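Local coordinates for protein acetone carboxylase alpha subunit (Xanthobacter autotrophicus Py2, PDB 5M45) that belongs to the hydantoinase B/oxoprolinase family, forms the alpha subunit of acetone carboxylase, and carries a bound manganese ion, at residues D197-I201 with T202-V206; M760-S763 with E764-D767. All coordinates share one frame; numbering follows the deposited sequence.

Interaction 1: residues D197-I201 with T202-V206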
loop_
_atom_site.group_PDB
_atom_site.type_symbol
_atom_site.label_atom_id
_atom_site.label_comp_id
_atom_site.label_asym_id
_atom_site.label_seq_id
_atom_site.Cartn_x
_atom_site.Cartn_y
_atom_site.Cartn_z
ATOM N N ASP A 197 0.523 6.925 -2.071
ATOM C CA ASP A 197 1.845 7.559 -1.988
ATOM C C ASP A 197 2.986 6.501 -1.997
ATOM O O ASP A 197 4.156 6.864 -1.895
ATOM C CB ASP A 197 1.932 8.431 -0.719
ATOM C CG ASP A 197 3.138 9.384 -0.699
ATOM O OD1 ASP A 197 3.463 10.055 -1.746
ATOM O OD2 ASP A 197 3.746 9.518 0.397
ATOM N N GLY A 198 2.641 5.216 -2.126
ATOM C CA GLY A 198 3.647 4.153 -2.170
ATOM C C GLY A 198 3.532 3.139 -1.021
ATOM O O GLY A 198 2.907 3.397 0.008
ATOM N N TYR A 199 4.137 1.988 -1.230
ATOM C CA TYR A 199 4.284 0.909 -0.217
ATOM C C TYR A 199 5.052 1.469 1.004
ATOM O O TYR A 199 6.192 1.904 0.867
ATOM C CB TYR A 199 5.069 -0.246 -0.847
ATOM C CG TYR A 199 5.121 -1.571 -0.066
ATOM C CD1 TYR A 199 3.957 -2.276 0.241
ATOM C CD2 TYR A 199 6.336 -2.143 0.279
ATOM C CE1 TYR A 199 4.017 -3.517 0.921
ATOM C CE2 TYR A 199 6.417 -3.378 0.928
ATOM C CZ TYR A 199 5.253 -4.064 1.256
ATOM O OH TYR A 199 5.333 -5.319 1.892
ATOM N N SER A 200 4.398 1.490 2.172
ATOM C CA SER A 200 4.931 2.123 3.390
ATOM C C SER A 200 5.021 1.064 4.490
ATOM O O SER A 200 4.013 0.417 4.827
ATOM C CB SER A 200 4.064 3.302 3.858
ATOM O OG SER A 200 4.694 4.052 4.926
ATOM N N ILE A 201 6.233 0.918 5.047
ATOM C CA ILE A 201 6.629 -0.174 5.942
ATOM C C ILE A 201 7.016 0.463 7.308
ATOM O O ILE A 201 7.936 1.276 7.355
ATOM C CB ILE A 201 7.871 -0.879 5.348
ATOM C CG1 ILE A 201 7.620 -1.341 3.878
ATOM C CG2 ILE A 201 8.283 -2.065 6.194
ATOM C CD1 ILE A 201 8.840 -1.156 2.953
ATOM N N THR A 202 6.344 0.085 8.405
ATOM C CA THR A 202 6.636 0.670 9.728
ATOM C C THR A 202 7.443 -0.276 10.627
ATOM O O THR A 202 6.863 -1.119 11.299
ATOM C CB THR A 202 5.339 1.126 10.441
ATOM O OG1 THR A 202 4.629 2.059 9.629
ATOM C CG2 THR A 202 5.646 1.786 11.808
ATOM N N CYS A 203 8.769 -0.136 10.618
ATOM C CA CYS A 203 9.682 -0.949 11.462
ATOM C C CYS A 203 9.288 -2.455 11.511
ATOM O O CYS A 203 9.209 -3.092 12.579
ATOM C CB CYS A 203 9.776 -0.318 12.860
ATOM S SG CYS A 203 10.628 1.290 12.891
ATOM N N ARG A 204 9.103 -3.029 10.317
ATOM C CA ARG A 204 8.634 -4.417 10.196
ATOM C C ARG A 204 9.782 -5.405 10.414
ATOM O O ARG A 204 10.876 -5.220 9.885
ATOM C CB ARG A 204 8.003 -4.605 8.828
ATOM C CG ARG A 204 7.498 -6.029 8.523
ATOM C CD ARG A 204 6.684 -6.096 7.248
ATOM N NE ARG A 204 6.342 -7.476 6.928
ATOM C CZ ARG A 204 5.560 -7.856 5.899
ATOM N NH1 ARG A 204 4.999 -6.961 5.095
ATOM N NH2 ARG A 204 5.332 -9.146 5.683
ATOM N N LYS A 205 9.542 -6.466 11.185
ATOM C CA LYS A 205 10.515 -7.564 11.245
ATOM C C LYS A 205 10.319 -8.439 9.984
ATOM O O LYS A 205 9.316 -9.143 9.858
ATOM C CB LYS A 205 10.387 -8.418 12.529
ATOM C CG LYS A 205 11.557 -9.407 12.695
ATOM C CD LYS A 205 11.475 -10.345 13.883
ATOM C CE LYS A 205 11.377 -9.558 15.178
ATOM N NZ LYS A 205 11.613 -10.380 16.395
ATOM N N VAL A 206 11.278 -8.365 9.063
ATOM C CA VAL A 206 11.206 -9.041 7.762
ATOM C C VAL A 206 12.106 -10.294 7.663
ATOM O O VAL A 206 12.081 -10.991 6.631
ATOM C CB VAL A 206 11.546 -8.093 6.606
ATOM C CG1 VAL A 206 10.502 -6.953 6.556
ATOM C CG2 VAL A 206 12.986 -7.554 6.651
HETATM O O HOH W 1 5.348 -4.061 5.145
HETATM O O HOH W 2 3.506 2.516 7.176
#
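Tyr199 and Ile201 meet Arg204 in a local, largely buried contact where the loop after strand 165-175 runs into strand 204-208. The apolar part lies between Ile201 CG2 and Arg204 CB, 3.7 Å apart. With CG1 of Ile201 opposite its carbonyl carbon (chi1 -54°), the CG2 branch is left beside that carbonyl carbon, where it touches Arg204 CB. The polar part is at the far end of the arginine. Its side chain is extended from CG to NE and crosses that of Tyr199 at about a right angle, placing NH1 3.6 Å from the tyrosine OH, with ring and guanidinium planes 55° apart. No direct bond joins the two groups. Water 1, in the guanidinium plane at its edge, accepts from Arg204 NH1 (2.9 Å) and donates only weakly to Tyr199 OH (3.5 Å). The stronger link is Glu219 of the same chain, whose OE1 takes a hydrogen bond with the tyrosine OH and a salt bridge with NH1. A second water bridges Ser200 OG (3.0 Å) and Thr202 OG1 (2.7 Å), donating to the threonine, which is also bonded to Asp143. Arg204 of the second subunit brings its NH1 close to NH1 of this Arg204, a like-charge pair that the nearby carboxylates would probably offset. Arg204 is paired through its backbone with Cys140 of strand 138-141, Trp216 of helix 214-222 packs on Tyr199 and Arg204, and Cys203 rests against Ala118 and Met122 of helix 111-124.

Interaction 2: residues M760-S763 with E764-D767. With MG (magnesium ion), chain Q.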
loop_
_atom_site.group_PDB
_atom_site.type_symbol
_atom_site.label_atom_id
_atom_site.label_comp_id
_atom_site.label_asym_id
_atom_site.label_seq_id
_atom_site.Cartn_x
_atom_site.Cartn_y
_atom_site.Cartn_z
ATOM N N MET A 760 -5.924 15.345 12.241
ATOM C CA MET A 760 -5.768 14.238 13.188
ATOM C C MET A 760 -4.342 13.693 13.091
ATOM O O MET A 760 -3.959 13.100 12.077
ATOM C CB MET A 760 -6.804 13.153 12.880
ATOM C CG MET A 760 -6.874 11.999 13.863
ATOM S SD MET A 760 -7.865 10.557 13.251
ATOM C CE MET A 760 -8.062 9.673 14.802
ATOM N N ASP A 761 -3.567 13.909 14.148
ATOM C CA ASP A 761 -2.169 13.475 14.216
ATOM C C ASP A 761 -2.015 11.954 14.405
ATOM O O ASP A 761 -2.876 11.305 14.991
ATOM C CB ASP A 761 -1.433 14.231 15.342
ATOM C CG ASP A 761 0.079 14.025 15.289
ATOM O OD1 ASP A 761 0.715 14.585 14.373
ATOM O OD2 ASP A 761 0.636 13.266 16.141
ATOM N N ILE A 762 -0.914 11.391 13.906
ATOM C CA ILE A 762 -0.612 9.964 14.089
ATOM C C ILE A 762 -0.585 9.530 15.571
ATOM O O ILE A 762 -0.960 8.409 15.890
ATOM C CB ILE A 762 0.672 9.538 13.348
ATOM C CG1 ILE A 762 0.823 8.001 13.313
ATOM C CG2 ILE A 762 1.935 10.159 13.962
ATOM C CD1 ILE A 762 -0.336 7.261 12.665
ATOM N N SER A 763 -0.176 10.423 16.480
ATOM C CA SER A 763 -0.175 10.085 17.919
ATOM C C SER A 763 -1.569 9.889 18.538
ATOM O O SER A 763 -1.648 9.390 19.646
ATOM C CB SER A 763 0.591 11.130 18.734
ATOM O OG SER A 763 -0.058 12.418 18.580
ATOM N N GLU A 764 -2.642 10.269 17.842
ATOM C CA GLU A 764 -4.008 10.001 18.276
ATOM C C GLU A 764 -4.445 8.541 18.053
ATOM O O GLU A 764 -5.466 8.145 18.570
ATOM C CB GLU A 764 -5.014 10.987 17.613
ATOM C CG GLU A 764 -4.696 12.444 18.001
ATOM C CD GLU A 764 -5.501 13.483 17.253
ATOM O OE1 GLU A 764 -6.736 13.295 17.243
ATOM O OE2 GLU A 764 -4.921 14.469 16.664
ATOM N N LEU A 765 -3.712 7.738 17.269
ATOM C CA LEU A 765 -4.100 6.340 17.095
ATOM C C LEU A 765 -3.647 5.484 18.292
ATOM O O LEU A 765 -2.699 5.871 19.005
ATOM C CB LEU A 765 -3.551 5.782 15.781
ATOM C CG LEU A 765 -4.079 6.365 14.461
ATOM C CD1 LEU A 765 -3.589 5.549 13.275
ATOM C CD2 LEU A 765 -5.590 6.470 14.373
ATOM N N PRO A 766 -4.302 4.332 18.531
ATOM C CA PRO A 766 -3.994 3.614 19.791
ATOM C C PRO A 766 -2.576 3.045 19.859
ATOM O O PRO A 766 -2.059 2.539 18.831
ATOM C CB PRO A 766 -5.011 2.452 19.793
ATOM C CG PRO A 766 -6.148 2.948 18.910
ATOM C CD PRO A 766 -5.464 3.748 17.836
ATOM N N ASP A 767 -1.967 3.105 21.047
ATOM C CA ASP A 767 -0.615 2.546 21.323
ATOM C C ASP A 767 0.546 3.254 20.569
ATOM O O ASP A 767 1.651 2.727 20.555
ATOM C CB ASP A 767 -0.571 1.020 21.040
ATOM C CG ASP A 767 0.682 0.304 21.645
ATOM O OD1 ASP A 767 1.004 0.606 22.844
ATOM O OD2 ASP A 767 1.312 -0.557 20.936
HETATM MG MG MG Q . -0.121 8.793 21.492
HETATM O O HOH W 3 -1.792 7.148 21.389
#
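Glu764 folds back over Met760 and Asp761, and its carboxylate accepts a hydrogen bond from the start of its own turn: Asp761 N donates to Glu764 OE2 at 2.9 Å, approaching from well above the carboxylate plane. CG of Glu764 lies beside its own backbone N (chi1 -61°), and from there the extended chain carries the carboxylate back to Asp761, with OE1 lying against CG of the methionine chain of Met760. Two backbone-to-backbone bonds join residues three apart, Glu764 N to Asp761 O (3.0 Å) and Leu765 N to Ile762 O (3.2 Å), as expected of a 3-10 turn. Asp761 opens this turn as an Asx turn. Its OD2 accepts from Ser763 N, again above the carboxylate plane, and from Ser763 OG at 2.7 Å through the anti lone pair. Two donors from one residue thus hold this oxygen, while OD1 forms a salt bridge with Lys384. Apolar contacts lie along Leu765, whose two methyl branches meet different partners: CD1 touches Ile762 CD1 (3.7 Å), and CD2 lies near Met760 CE (4.1 Å), each pair of side chains crossing at about a right angle. Metal binding uses the backbone: Ser763 O binds the magnesium ion at 2.5 Å, Val768 O is a further ligand, and water 3, bound to the metal at 2.4 Å, donates to Leu765 O. Beyond the turn, Asp767 forms a salt bridge with Arg214 of the second subunit and a hydrogen bond with His218 of that subunit.

Overall arrangement
Interaction 1 belongs to the antiparallel sheet in which strand 204-208 is next to last, interaction 2 to the tail after helix 726-735. More than 550 residues of sequence separate them, yet their centres are 18 Å apart and their nearest atoms about 8 Å, without touching. Both face the second subunit, and Arg222 of its helix 214-222 packs on Thr202 in interaction 1 and on Ile762 in interaction 2. The side chain of Ile201 lies about 13 Å from the manganese ion, and that of Cys203 about 12 Å from the bound 3,6,9,12,15-pentaoxaheptadecan-1-ol. Residues 760-767 supply a magnesium ligand themselves, with another magnesium about 5 Å from the Glu764 side chain.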